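Local coordinates for protein tannase (Lactobacillus plantarum, PDB 3WA7) that hydrolyses the galloyl ester bonds of tannins, as a bacterial tannase of the alpha/beta-hydrolase fold, at residues Met214-Gln219 and Leu339-Ala344; Asn224-Tyr229 and Gly248-Glu253; His37-Ile42 and Thr186-Ala191; Phe132-Lys137 and Ala179-Ala184; Asp84-Val89 and Gly96-Ala101. All coordinates share one frame; numbering follows the deposited sequence.

Interaction 1: Met214-Gln219 and Leu339-Ala344; sequences MAYEWQ and LTRMKA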
# COMPACT_ATOMS: atom_id res chain seq x y z
N MSE A 214 9.30 0.51 15.91
CA MSE A 214 10.69 0.91 16.10
C MSE A 214 11.06 2.02 15.12
O MSE A 214 11.76 2.97 15.49
CB MSE A 214 11.64 -0.28 15.88
CG MSE A 214 11.61 -1.30 16.99
SE MSE A 214 12.92 -2.68 16.67
CE MSE A 214 12.06 -3.55 15.20
N ALA A 215 10.61 1.90 13.88
CA ALA A 215 10.92 2.92 12.88
C ALA A 215 10.27 4.25 13.23
O ALA A 215 10.87 5.31 13.06
CB ALA A 215 10.45 2.46 11.49
N TYR A 216 9.04 4.19 13.72
CA TYR A 216 8.32 5.41 14.06
C TYR A 216 9.02 6.19 15.17
O TYR A 216 9.11 7.42 15.11
CB TYR A 216 6.88 5.10 14.50
CG TYR A 216 5.92 6.23 14.20
CD1 TYR A 216 5.48 6.47 12.89
CD2 TYR A 216 5.46 7.08 15.21
CE1 TYR A 216 4.62 7.53 12.59
CE2 TYR A 216 4.60 8.15 14.92
CZ TYR A 216 4.19 8.36 13.61
OH TYR A 216 3.35 9.42 13.32
N GLU A 217 9.51 5.48 16.18
CA GLU A 217 10.18 6.13 17.28
C GLU A 217 11.59 6.59 16.93
O GLU A 217 12.09 7.56 17.49
CB GLU A 217 10.18 5.23 18.51
CG GLU A 217 8.77 4.95 19.02
CD GLU A 217 7.91 6.20 19.04
OE1 GLU A 217 8.34 7.21 19.64
OE2 GLU A 217 6.80 6.18 18.48
N TRP A 218 12.25 5.89 16.00
CA TRP A 218 13.57 6.33 15.58
C TRP A 218 13.36 7.72 14.98
O TRP A 218 14.16 8.63 15.18
CB TRP A 218 14.14 5.41 14.50
CG TRP A 218 15.29 6.04 13.76
CD1 TRP A 218 16.58 6.18 14.20
CD2 TRP A 218 15.23 6.70 12.49
NE1 TRP A 218 17.32 6.90 13.29
CE2 TRP A 218 16.51 7.23 12.23
CE3 TRP A 218 14.21 6.91 11.55
CZ2 TRP A 218 16.80 7.95 11.06
CZ3 TRP A 218 14.50 7.63 10.39
CH2 TRP A 218 15.79 8.14 10.16
N GLN A 219 12.26 7.87 14.24
CA GLN A 219 11.96 9.14 13.60
C GLN A 219 11.41 10.23 14.51
O GLN A 219 11.85 11.38 14.44
CB GLN A 219 10.97 8.91 12.45
CG GLN A 219 10.63 10.18 11.68
CD GLN A 219 9.85 9.89 10.42
OE1 GLN A 219 10.24 9.04 9.62
NE2 GLN A 219 8.74 10.59 10.23
N LEU A 339 7.05 19.17 11.01
CA LEU A 339 6.04 18.34 10.36
C LEU A 339 5.02 17.80 11.37
O LEU A 339 3.83 17.69 11.05
CB LEU A 339 6.74 17.17 9.67
CG LEU A 339 5.85 16.18 8.91
CD1 LEU A 339 5.03 16.92 7.85
CD2 LEU A 339 6.72 15.11 8.28
N THR A 340 5.51 17.49 12.56
CA THR A 340 4.76 16.96 13.70
C THR A 340 4.53 15.45 13.71
O THR A 340 4.42 14.79 12.66
CB THR A 340 3.37 17.64 13.91
OG1 THR A 340 2.43 17.15 12.95
CG2 THR A 340 3.50 19.16 13.79
N ARG A 341 4.46 14.90 14.92
CA ARG A 341 4.21 13.49 15.14
C ARG A 341 2.71 13.28 15.06
O ARG A 341 1.93 14.10 15.57
CB ARG A 341 4.71 13.09 16.54
CG ARG A 341 4.21 11.74 17.03
CD ARG A 341 4.39 11.60 18.54
NE ARG A 341 5.75 11.25 18.93
CZ ARG A 341 6.23 10.01 18.94
NH1 ARG A 341 5.46 8.99 18.58
NH2 ARG A 341 7.48 9.78 19.31
N MSE A 342 2.29 12.20 14.42
CA MSE A 342 0.87 11.90 14.27
C MSE A 342 0.38 10.90 15.30
O MSE A 342 -0.60 11.15 16.01
CB MSE A 342 0.60 11.35 12.87
CG MSE A 342 -0.85 11.02 12.61
SE MSE A 342 -1.06 10.02 10.98
CE MSE A 342 -2.72 9.14 11.38
N LYS A 343 1.06 9.76 15.38
CA LYS A 343 0.68 8.68 16.29
C LYS A 343 1.45 8.63 17.60
O LYS A 343 2.59 9.08 17.69
CB LYS A 343 0.82 7.34 15.55
CG LYS A 343 -0.02 7.26 14.29
CD LYS A 343 0.26 5.98 13.51
CE LYS A 343 -0.65 5.88 12.29
NZ LYS A 343 -0.40 4.62 11.53
N ALA A 344 0.81 8.06 18.62
CA ALA A 344 1.40 7.91 19.94
C ALA A 344 2.33 6.70 19.97
O ALA A 344 2.76 6.21 18.92
CB ALA A 344 0.31 7.77 20.99
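The salt bridge between Glu217 and Arg341 is bidentate and end-on: NH2 of Arg341 gives a hydrogen to OE1 of Glu217 at 2.7 Å, and NH1 of Arg341 gives one to OE2 of Glu217 at 3.1 Å. Both oxygens are met on their syn sides, and the carboxylate and guanidinium planes are only 15° apart, which makes the pairing nearly flat. NH1 of Arg341 also turns back on its own chain, to O of Lys343 at 3.0 Å, which should restrict the rotation of the guanidinium. Ser258 is a further partner of OE1, and NE of Arg341 bonds to the carbonyl of Ile223; the buried charges probably balance each other.

A second set of hydrogen bonds gathers on the phenol of Tyr216. Its OH accepts from N of Lys343 at 3.1 Å, nearly straight at 171°, and from N of Met342 at 3.2 Å along a more bent path, while the carbonyl of Arg420 takes a third bond. With CG roughly anti to the backbone N (chi1 -151°), the ring reaches out from the helix to these two successive amides.

Nonpolar contact is slight: CE2 of Tyr216 rests 3.9 Å from CB of Lys343, whose extended chain carries NZ away to the carbonyl of Asp421 and a glycerol, probably from the crystallisation liquor. Helix 209-220 thus fixes the loop after helix 332-339, both within the long insertion between strands 199-203 and 410-414, where alpha/beta hydrolases commonly carry their lid, probably close to the active site.

Interaction 2: Asn224-Tyr229 and Gly248-Glu253; sequences NDWHRY and GQLTVE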
# COMPACT_ATOMS: atom_id res chain seq x y z
N ASN A 224 7.35 14.95 21.79
CA ASN A 224 6.34 14.39 22.68
C ASN A 224 4.87 14.75 22.52
O ASN A 224 4.03 14.23 23.25
CB ASN A 224 6.78 14.63 24.13
CG ASN A 224 8.16 14.08 24.41
OD1 ASN A 224 8.48 12.96 24.00
ND2 ASN A 224 8.98 14.85 25.11
N ASP A 225 4.55 15.64 21.59
CA ASP A 225 3.16 15.96 21.37
C ASP A 225 2.76 15.35 20.04
O ASP A 225 3.53 15.39 19.08
CB ASP A 225 2.93 17.48 21.35
CG ASP A 225 3.88 18.20 20.43
OD1 ASP A 225 5.11 18.16 20.69
OD2 ASP A 225 3.42 18.82 19.45
N TRP A 226 1.58 14.74 19.98
CA TRP A 226 1.11 14.15 18.74
C TRP A 226 -0.17 14.85 18.30
O TRP A 226 -0.91 15.38 19.13
CB TRP A 226 0.88 12.64 18.89
CG TRP A 226 0.05 12.23 20.07
CD1 TRP A 226 0.50 11.93 21.33
CD2 TRP A 226 -1.37 12.05 20.10
NE1 TRP A 226 -0.55 11.58 22.13
CE2 TRP A 226 -1.71 11.64 21.41
CE3 TRP A 226 -2.39 12.20 19.15
CZ2 TRP A 226 -3.03 11.38 21.79
CZ3 TRP A 226 -3.71 11.93 19.53
CH2 TRP A 226 -4.01 11.53 20.84
N HIS A 227 -0.42 14.84 17.00
CA HIS A 227 -1.59 15.50 16.43
C HIS A 227 -2.16 14.69 15.27
O HIS A 227 -1.42 14.31 14.37
CB HIS A 227 -1.20 16.89 15.92
CG HIS A 227 -0.45 17.71 16.93
ND1 HIS A 227 -1.09 18.50 17.86
CD2 HIS A 227 0.87 17.80 17.20
CE1 HIS A 227 -0.19 19.05 18.65
NE2 HIS A 227 1.00 18.64 18.27
N ARG A 228 -3.46 14.44 15.29
CA ARG A 228 -4.10 13.70 14.21
C ARG A 228 -5.58 14.03 14.15
O ARG A 228 -6.07 14.86 14.91
CB ARG A 228 -3.91 12.19 14.43
CG ARG A 228 -4.63 11.63 15.65
CD ARG A 228 -4.10 10.26 16.04
NE ARG A 228 -4.30 9.25 15.00
CZ ARG A 228 -3.82 8.01 15.07
NH1 ARG A 228 -3.10 7.63 16.13
NH2 ARG A 228 -4.05 7.14 14.10
N TYR A 229 -6.28 13.40 13.22
CA TYR A 229 -7.72 13.60 13.08
C TYR A 229 -8.37 12.23 13.20
O TYR A 229 -8.00 11.29 12.50
CB TYR A 229 -8.06 14.22 11.72
CG TYR A 229 -7.66 15.68 11.59
CD1 TYR A 229 -6.35 16.03 11.28
CD2 TYR A 229 -8.58 16.70 11.82
CE1 TYR A 229 -5.96 17.37 11.20
CE2 TYR A 229 -8.21 18.04 11.75
CZ TYR A 229 -6.90 18.37 11.44
OH TYR A 229 -6.52 19.69 11.37
N GLY A 248 -2.36 15.05 21.95
CA GLY A 248 -2.00 14.61 23.28
C GLY A 248 -0.52 14.71 23.53
O GLY A 248 0.26 14.95 22.61
N GLN A 249 -0.13 14.53 24.79
CA GLN A 249 1.27 14.59 25.20
C GLN A 249 1.67 13.20 25.68
O GLN A 249 0.93 12.56 26.43
CB GLN A 249 1.45 15.58 26.34
CG GLN A 249 1.30 17.04 25.96
CD GLN A 249 2.38 17.51 25.02
OE1 GLN A 249 3.56 17.20 25.20
NE2 GLN A 249 2.00 18.28 24.00
N LEU A 250 2.83 12.73 25.24
CA LEU A 250 3.32 11.42 25.65
C LEU A 250 3.66 11.45 27.14
O LEU A 250 4.27 12.40 27.62
CB LEU A 250 4.57 11.03 24.86
CG LEU A 250 4.44 10.88 23.35
CD1 LEU A 250 5.78 10.44 22.78
CD2 LEU A 250 3.36 9.86 23.02
N THR A 251 3.26 10.41 27.85
CA THR A 251 3.55 10.30 29.28
C THR A 251 5.02 9.93 29.40
O THR A 251 5.66 9.61 28.40
CB THR A 251 2.71 9.20 29.93
OG1 THR A 251 2.96 7.95 29.26
CG2 THR A 251 1.23 9.53 29.86
N VAL A 252 5.55 9.96 30.62
CA VAL A 252 6.95 9.61 30.82
C VAL A 252 7.14 8.16 30.39
O VAL A 252 8.15 7.80 29.79
CB VAL A 252 7.36 9.77 32.30
CG1 VAL A 252 8.80 9.31 32.49
CG2 VAL A 252 7.22 11.22 32.71
N GLU A 253 6.15 7.32 30.69
CA GLU A 253 6.20 5.91 30.34
C GLU A 253 6.27 5.73 28.82
O GLU A 253 7.01 4.89 28.32
CB GLU A 253 4.97 5.18 30.89
CG GLU A 253 5.05 3.66 30.78
CD GLU A 253 3.91 2.97 31.50
OE1 GLU A 253 3.68 3.29 32.69
OE2 GLU A 253 3.25 2.11 30.89
O HOH W 1 5.80 18.24 23.42
O HOH W 2 -0.35 10.09 24.62
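The indole of Trp226 lies flat over Gly248, whose backbone N sits above the centre of the ring system and whose CA is 3.8 Å from the centroid of the five-membered ring, a CH-pi contact 28° off the ring normal. The torsion that places CG between the backbone N and the carbonyl carbon (chi1 50°) lays the ring across the neighbouring strand; a beta carbon at Gly248 would run into it. CD1 of Trp226 also meets CD2 of Leu250 at 3.9 Å, and NE1 of Trp226 gives its hydrogen to a water at 2.9 Å. Replacing Trp226 by a serine would probably uncover Gly248 and leave CD2 of Leu250 without its aromatic neighbour.

This is the open end of the beta hairpin of strands 225-232 and 241-249. Trp226 and Gly248 form a hydrogen-bonded antiparallel pair, with N of Trp226 3.0 Å from O of Gly248, and N of Leu250 bonds to O of Asn224. On the other face Asp225 and Gln249 run side by side, and one water donates to both OD1 of Asp225 and OE1 of Gln249. OD2 of Asp225 accepts a hydrogen bond from NE2 of His227 at 2.7 Å through its anti lone pair.

Interaction 3: His37-Ile42 and Thr186-Ala191; sequences HPVAAI and TALGAA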
# COMPACT_ATOMS: atom_id res chain seq x y z
N HIS A 37 -16.39 -20.69 -3.54
CA HIS A 37 -17.01 -20.71 -2.22
C HIS A 37 -16.71 -19.46 -1.40
O HIS A 37 -15.96 -19.50 -0.43
CB HIS A 37 -16.53 -21.96 -1.46
CG HIS A 37 -16.59 -23.21 -2.28
ND1 HIS A 37 -15.46 -23.89 -2.68
CD2 HIS A 37 -17.64 -23.89 -2.80
CE1 HIS A 37 -15.81 -24.93 -3.41
NE2 HIS A 37 -17.13 -24.95 -3.50
N PRO A 38 -17.31 -18.32 -1.79
CA PRO A 38 -17.10 -17.06 -1.08
C PRO A 38 -17.72 -17.09 0.31
O PRO A 38 -18.72 -17.77 0.54
CB PRO A 38 -17.77 -16.03 -1.99
CG PRO A 38 -18.90 -16.82 -2.58
CD PRO A 38 -18.23 -18.13 -2.93
N VAL A 39 -17.13 -16.34 1.24
CA VAL A 39 -17.64 -16.28 2.61
C VAL A 39 -18.20 -14.90 2.94
O VAL A 39 -18.79 -14.70 4.00
CB VAL A 39 -16.53 -16.63 3.63
CG1 VAL A 39 -16.09 -18.07 3.44
CG2 VAL A 39 -15.35 -15.69 3.46
N ALA A 40 -18.02 -13.96 2.02
CA ALA A 40 -18.50 -12.60 2.22
C ALA A 40 -18.95 -11.99 0.89
O ALA A 40 -18.37 -12.26 -0.15
CB ALA A 40 -17.40 -11.74 2.83
N ALA A 41 -19.99 -11.17 0.95
CA ALA A 41 -20.55 -10.54 -0.24
C ALA A 41 -19.57 -9.65 -0.99
O ALA A 41 -19.67 -9.49 -2.20
CB ALA A 41 -21.80 -9.74 0.13
N ILE A 42 -18.61 -9.08 -0.26
CA ILE A 42 -17.64 -8.18 -0.87
C ILE A 42 -16.71 -8.88 -1.86
O ILE A 42 -16.05 -8.23 -2.67
CB ILE A 42 -16.78 -7.49 0.23
CG1 ILE A 42 -16.06 -6.28 -0.36
CG2 ILE A 42 -15.79 -8.48 0.82
CD1 ILE A 42 -15.36 -5.42 0.67
N THR A 186 -7.50 -22.80 -1.68
CA THR A 186 -8.16 -24.06 -1.99
C THR A 186 -9.53 -24.10 -1.33
O THR A 186 -10.51 -24.51 -1.94
CB THR A 186 -7.32 -25.26 -1.48
OG1 THR A 186 -6.10 -25.33 -2.22
CG2 THR A 186 -8.10 -26.57 -1.66
N ALA A 187 -9.60 -23.65 -0.07
CA ALA A 187 -10.85 -23.63 0.67
C ALA A 187 -11.89 -22.75 -0.01
O ALA A 187 -13.07 -23.10 -0.07
CB ALA A 187 -10.61 -23.14 2.10
N LEU A 188 -11.45 -21.61 -0.53
CA LEU A 188 -12.35 -20.68 -1.21
C LEU A 188 -12.75 -21.17 -2.59
O LEU A 188 -13.72 -20.69 -3.16
CB LEU A 188 -11.68 -19.31 -1.37
CG LEU A 188 -11.45 -18.45 -0.13
CD1 LEU A 188 -10.67 -17.20 -0.54
CD2 LEU A 188 -12.78 -18.07 0.48
N GLY A 189 -11.98 -22.10 -3.13
CA GLY A 189 -12.27 -22.60 -4.46
C GLY A 189 -11.84 -21.57 -5.49
O GLY A 189 -12.57 -21.28 -6.44
N ALA A 190 -10.66 -20.99 -5.29
CA ALA A 190 -10.14 -20.00 -6.23
C ALA A 190 -9.79 -20.69 -7.54
O ALA A 190 -9.61 -21.91 -7.57
CB ALA A 190 -8.91 -19.31 -5.64
N ALA A 191 -9.69 -19.92 -8.61
CA ALA A 191 -9.38 -20.48 -9.92
C ALA A 191 -8.01 -21.15 -9.94
O ALA A 191 -7.09 -20.71 -9.26
CB ALA A 191 -9.44 -19.38 -10.99
O HOH W 3 -14.84 -21.06 1.59
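His37 and Leu188 bring their backbones together, with CA atoms 4.8 Å apart, where the loop between strands 22-33 and 44-50 passes the C-terminal end of helix 182-188. N of His37 donates to O of Leu188 at 2.7 Å. The helix ends in a Schellman motif: Gly189 takes positive phi as the C-prime residue, its N bonds to O of Thr186 at 3.1 Å, and N of Ala190 bonds to O of Leu185. A separate backbone bond ties Gly189 to Gln36 of the loop. A water donates to O of both His37 and Ala187.

The imidazole of His37 lies beside the helix end, CG anti to the carbonyl carbon (chi1 -47°), bringing ND1 of His37 to 3.6 Å from O of Ala187 and 3.9 Å from CA of Gly189. A beta carbon on Gly189 would collide with that nitrogen, a second reason for glycine besides its phi. Leu188 turns CD2 under the loop, 3.6 Å from O of His37 and 4.4 Å from CG1 of Val39. Held mainly by peptide groups and a shared water, the junction probably satisfies O of Leu188 through N of His37 and O of Ala187 through the water.

Interaction 4: Phe132-Lys137 and Ala179-Ala184; sequences FIVDMK and AYFEPA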
# COMPACT_ATOMS: atom_id res chain seq x y z
N PHE A 132 -7.09 -10.33 3.39
CA PHE A 132 -6.90 -9.31 2.36
C PHE A 132 -6.03 -9.75 1.19
O PHE A 132 -6.38 -9.51 0.03
CB PHE A 132 -6.36 -8.01 3.00
CG PHE A 132 -4.90 -8.06 3.36
CD1 PHE A 132 -3.95 -7.43 2.56
CD2 PHE A 132 -4.47 -8.70 4.52
CE1 PHE A 132 -2.60 -7.44 2.90
CE2 PHE A 132 -3.12 -8.71 4.88
CZ PHE A 132 -2.18 -8.08 4.07
N ILE A 133 -4.91 -10.40 1.48
CA ILE A 133 -4.01 -10.85 0.43
C ILE A 133 -4.51 -12.13 -0.24
O ILE A 133 -4.24 -12.36 -1.42
CB ILE A 133 -2.56 -11.02 0.96
CG1 ILE A 133 -1.62 -11.40 -0.18
CG2 ILE A 133 -2.53 -12.07 2.06
CD1 ILE A 133 -1.48 -10.32 -1.25
N VAL A 134 -5.25 -12.95 0.50
CA VAL A 134 -5.80 -14.16 -0.09
C VAL A 134 -6.81 -13.72 -1.16
O VAL A 134 -6.84 -14.29 -2.26
CB VAL A 134 -6.51 -15.04 0.97
CG1 VAL A 134 -7.35 -16.12 0.29
CG2 VAL A 134 -5.47 -15.70 1.86
N ASP A 135 -7.61 -12.71 -0.85
CA ASP A 135 -8.60 -12.21 -1.81
C ASP A 135 -7.94 -11.57 -3.02
O ASP A 135 -8.38 -11.75 -4.15
CB ASP A 135 -9.55 -11.20 -1.16
CG ASP A 135 -10.64 -11.87 -0.34
OD1 ASP A 135 -10.81 -13.11 -0.44
OD2 ASP A 135 -11.33 -11.16 0.41
N MSE A 136 -6.87 -10.80 -2.79
CA MSE A 136 -6.18 -10.16 -3.90
C MSE A 136 -5.63 -11.24 -4.83
O MSE A 136 -5.71 -11.13 -6.06
CB MSE A 136 -5.03 -9.28 -3.38
CG MSE A 136 -4.40 -8.39 -4.45
SE MSE A 136 -5.62 -7.03 -5.11
CE MSE A 136 -6.04 -7.82 -6.83
N LYS A 137 -5.08 -12.30 -4.25
CA LYS A 137 -4.52 -13.40 -5.04
C LYS A 137 -5.62 -14.16 -5.77
O LYS A 137 -5.42 -14.57 -6.92
CB LYS A 137 -3.73 -14.35 -4.14
CG LYS A 137 -2.36 -13.82 -3.72
CD LYS A 137 -1.74 -14.66 -2.60
CE LYS A 137 -0.31 -14.23 -2.31
NZ LYS A 137 0.60 -14.52 -3.45
N ALA A 179 3.38 -20.91 -1.52
CA ALA A 179 2.58 -22.04 -1.05
C ALA A 179 1.85 -21.75 0.26
O ALA A 179 0.89 -22.43 0.59
CB ALA A 179 3.47 -23.27 -0.90
N TYR A 180 2.31 -20.75 1.00
CA TYR A 180 1.69 -20.41 2.27
C TYR A 180 0.19 -20.14 2.15
O TYR A 180 -0.59 -20.47 3.05
CB TYR A 180 2.36 -19.18 2.89
CG TYR A 180 1.78 -18.80 4.23
CD1 TYR A 180 2.20 -19.43 5.40
CD2 TYR A 180 0.77 -17.84 4.33
CE1 TYR A 180 1.63 -19.11 6.64
CE2 TYR A 180 0.19 -17.52 5.56
CZ TYR A 180 0.63 -18.16 6.71
OH TYR A 180 0.05 -17.86 7.92
N PHE A 181 -0.21 -19.54 1.03
CA PHE A 181 -1.61 -19.18 0.82
C PHE A 181 -2.45 -20.21 0.09
O PHE A 181 -3.65 -20.02 -0.09
CB PHE A 181 -1.67 -17.85 0.06
CG PHE A 181 -0.81 -16.77 0.66
CD1 PHE A 181 0.53 -16.66 0.31
CD2 PHE A 181 -1.33 -15.89 1.60
CE1 PHE A 181 1.35 -15.69 0.90
CE2 PHE A 181 -0.53 -14.92 2.20
CZ PHE A 181 0.81 -14.82 1.84
N GLU A 182 -1.83 -21.31 -0.32
CA GLU A 182 -2.56 -22.34 -1.05
C GLU A 182 -3.74 -22.93 -0.27
O GLU A 182 -4.82 -23.09 -0.83
CB GLU A 182 -1.60 -23.44 -1.50
CG GLU A 182 -2.06 -24.17 -2.76
CD GLU A 182 -2.30 -23.23 -3.93
OE1 GLU A 182 -1.40 -22.42 -4.24
OE2 GLU A 182 -3.39 -23.30 -4.55
N PRO A 183 -3.54 -23.28 1.01
CA PRO A 183 -4.66 -23.84 1.76
C PRO A 183 -5.90 -22.94 1.76
O PRO A 183 -7.03 -23.41 1.56
CB PRO A 183 -4.08 -24.04 3.16
CG PRO A 183 -2.66 -24.39 2.86
CD PRO A 183 -2.29 -23.38 1.79
N ALA A 184 -5.70 -21.65 1.99
CA ALA A 184 -6.80 -20.69 2.01
C ALA A 184 -7.47 -20.57 0.65
O ALA A 184 -8.70 -20.53 0.54
CB ALA A 184 -6.29 -19.32 2.47
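Helix 131-145, which leads into strand 157-160 of the central alpha/beta-hydrolase sheet, packs through Ile133, Val134 and Lys137 against Phe181 and Ala184, in the 3-10 turn and first turn of helix 182-188. The contact is buried and wholly nonpolar. Phe181 carries most of it, its ring held between Lys137 on one face and Tyr180 on the opposite one. CE of Lys137 lies 3.9 Å from the centroid of the Phe181 ring, 20° off the normal, a CH-pi contact offset toward the rim. The lysine chain runs extended as far as CE and then bends (chi4 -67°), which takes NZ off the ring to its polar partners, the carbonyl of Ser175 and the carboxylate of Asp195.

CG2 of Ile133 comes within 3.5 Å of CE2 of Phe181, and CG2 of Val134 approaches the ring edge near its plane. A serine in place of Phe181 would probably open a gap beside Ile133 and leave the Lys137 methylenes and the Tyr180 ring without the ring between them. Val134, bordered also by Leu185 and Leu188, sets both methyls against the second helix, with CG2 of Val134 at 3.8 Å and CG1 of Val134 at 4.0 Å from CB of Ala184.

Interaction 5: Asp84-Val89 and Gly96-Ala101; sequences DDPQRV and GTIQQA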
# COMPACT_ATOMS: atom_id res chain seq x y z
N ASP A 84 -14.24 -1.35 -7.00
CA ASP A 84 -14.36 0.02 -7.52
C ASP A 84 -15.09 0.10 -8.86
O ASP A 84 -15.34 -0.92 -9.50
CB ASP A 84 -12.97 0.65 -7.64
CG ASP A 84 -12.97 2.12 -7.25
OD1 ASP A 84 -14.05 2.73 -7.17
OD2 ASP A 84 -11.87 2.67 -7.03
N ASP A 85 -15.39 1.32 -9.29
CA ASP A 85 -16.11 1.54 -10.53
C ASP A 85 -15.77 2.96 -11.01
O ASP A 85 -15.65 3.87 -10.19
CB ASP A 85 -17.61 1.43 -10.25
CG ASP A 85 -18.46 1.39 -11.50
OD1 ASP A 85 -18.41 2.36 -12.29
OD2 ASP A 85 -19.18 0.39 -11.68
N PRO A 86 -15.59 3.15 -12.33
CA PRO A 86 -15.26 4.51 -12.79
C PRO A 86 -16.40 5.50 -12.54
O PRO A 86 -16.20 6.71 -12.63
CB PRO A 86 -14.96 4.31 -14.28
CG PRO A 86 -15.82 3.13 -14.64
CD PRO A 86 -15.63 2.21 -13.46
N GLN A 87 -17.58 4.98 -12.23
CA GLN A 87 -18.74 5.83 -11.96
C GLN A 87 -19.06 5.91 -10.47
O GLN A 87 -20.06 6.50 -10.07
CB GLN A 87 -19.97 5.31 -12.72
CG GLN A 87 -19.75 5.14 -14.23
CD GLN A 87 -21.02 4.79 -14.98
OE1 GLN A 87 -21.76 3.87 -14.61
NE2 GLN A 87 -21.28 5.51 -16.07
N ARG A 88 -18.20 5.30 -9.65
CA ARG A 88 -18.39 5.32 -8.20
C ARG A 88 -17.95 6.68 -7.66
O ARG A 88 -16.98 7.26 -8.14
CB ARG A 88 -17.56 4.21 -7.55
CG ARG A 88 -17.64 4.15 -6.02
CD ARG A 88 -16.75 3.04 -5.46
NE ARG A 88 -16.62 3.09 -4.00
CZ ARG A 88 -17.49 2.56 -3.14
NH1 ARG A 88 -18.56 1.92 -3.58
NH2 ARG A 88 -17.28 2.68 -1.84
N VAL A 89 -18.68 7.20 -6.67
CA VAL A 89 -18.34 8.49 -6.08
C VAL A 89 -18.24 8.38 -4.57
O VAL A 89 -17.72 9.27 -3.90
CB VAL A 89 -19.39 9.58 -6.44
CG1 VAL A 89 -19.48 9.75 -7.95
CG2 VAL A 89 -20.75 9.20 -5.86
N GLY A 96 -11.66 8.13 -10.34
CA GLY A 96 -10.98 9.01 -11.28
C GLY A 96 -9.80 8.32 -11.94
O GLY A 96 -9.53 8.52 -13.12
N THR A 97 -9.09 7.51 -11.17
CA THR A 97 -7.94 6.79 -11.70
C THR A 97 -8.41 5.78 -12.74
O THR A 97 -7.77 5.61 -13.78
CB THR A 97 -7.19 6.07 -10.57
OG1 THR A 97 -6.68 7.05 -9.66
CG2 THR A 97 -6.03 5.25 -11.14
N ILE A 98 -9.52 5.10 -12.47
CA ILE A 98 -10.04 4.12 -13.42
C ILE A 98 -10.45 4.84 -14.70
O ILE A 98 -10.20 4.35 -15.80
CB ILE A 98 -11.25 3.35 -12.84
CG1 ILE A 98 -10.81 2.55 -11.61
CG2 ILE A 98 -11.82 2.41 -13.89
CD1 ILE A 98 -11.93 1.76 -10.94
N GLN A 99 -11.08 6.00 -14.56
CA GLN A 99 -11.50 6.77 -15.72
C GLN A 99 -10.29 7.08 -16.60
O GLN A 99 -10.30 6.84 -17.81
CB GLN A 99 -12.15 8.08 -15.28
CG GLN A 99 -13.52 7.90 -14.65
CD GLN A 99 -14.09 9.21 -14.14
OE1 GLN A 99 -13.61 10.29 -14.49
NE2 GLN A 99 -15.13 9.13 -13.31
N GLN A 100 -9.23 7.61 -15.99
CA GLN A 100 -8.02 7.95 -16.72
C GLN A 100 -7.32 6.72 -17.29
O GLN A 100 -6.71 6.78 -18.36
CB GLN A 100 -7.06 8.72 -15.80
CG GLN A 100 -7.56 10.10 -15.39
CD GLN A 100 -7.83 10.99 -16.58
OE1 GLN A 100 -7.02 11.08 -17.50
NE2 GLN A 100 -8.97 11.67 -16.56
N ALA A 101 -7.40 5.61 -16.57
CA ALA A 101 -6.77 4.37 -17.01
C ALA A 101 -7.44 3.86 -18.29
O ALA A 101 -6.76 3.41 -19.21
CB ALA A 101 -6.87 3.31 -15.91
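Ile98 leans from helix 95-103 against the loop with two separate branches, running at a slant to both the Pro86 ring and the Asp84 side chain. CG2 of Ile98 meets the ring of Pro86 at CB, 3.7 Å away, and at CD, 3.8 Å away, while CD1 of Ile98 reaches past it to CB of Asp84 at 3.6 Å. The side chain is extended beyond CG1 (chi2 179°), which carries its terminal methyl as far as the aspartate. There it lies on the aliphatic carbon of Asp84, whose OD1 accepts hydrogen bonds from N of Asp85, at 2.9 Å, and from the hydroxyl of Thr93, and whose OD2 accepts one from N of Asn94.

The next residue, Gln99, comes alongside Pro86 with its CG, 3.9 Å from CB of Pro86, and stretches its amide to the loop carbonyl. NE2 of Gln99 donates to O of Pro86 at 2.7 Å, practically straight at 177°, running nearly along the C=O axis and within the plane of the glutamine amide.

OD1 of Asp85 accepts from N of Gln87 at 2.7 Å, forming an Asx turn superposed on the type I beta turn from Asp85 to Arg88, and OD2 of Asp85 pairs with Arg30. The arrangement ties the loop to the helix it precedes, inside the beta-alpha-beta crossover that joins the neighbouring parallel strands 69-72 and 107-111 of the alpha/beta-hydrolase sheet.

In the fold
Interactions 1 and 2 form one continuous patch, their centres 10 Å apart: Arg341 O meets His227 N at 2.9 Å, and Lys343 packs on Arg228. Interaction 1 is buried and polar, with a salt bridge and a phenol hydroxyl taking backbone N-H groups, while interaction 2, nested within the loop it closes, is a surface hairpin with water at its edges. Interactions 3 and 4 share helix 182-188 from its two ends and join through Leu188 and Val134; there the buried contact is purely apolar, and the partly exposed one rests on hydrogen bonds between peptide groups. Interaction 5, buried and mixed, touches none of the others and lies across the chain's centre from interaction 1.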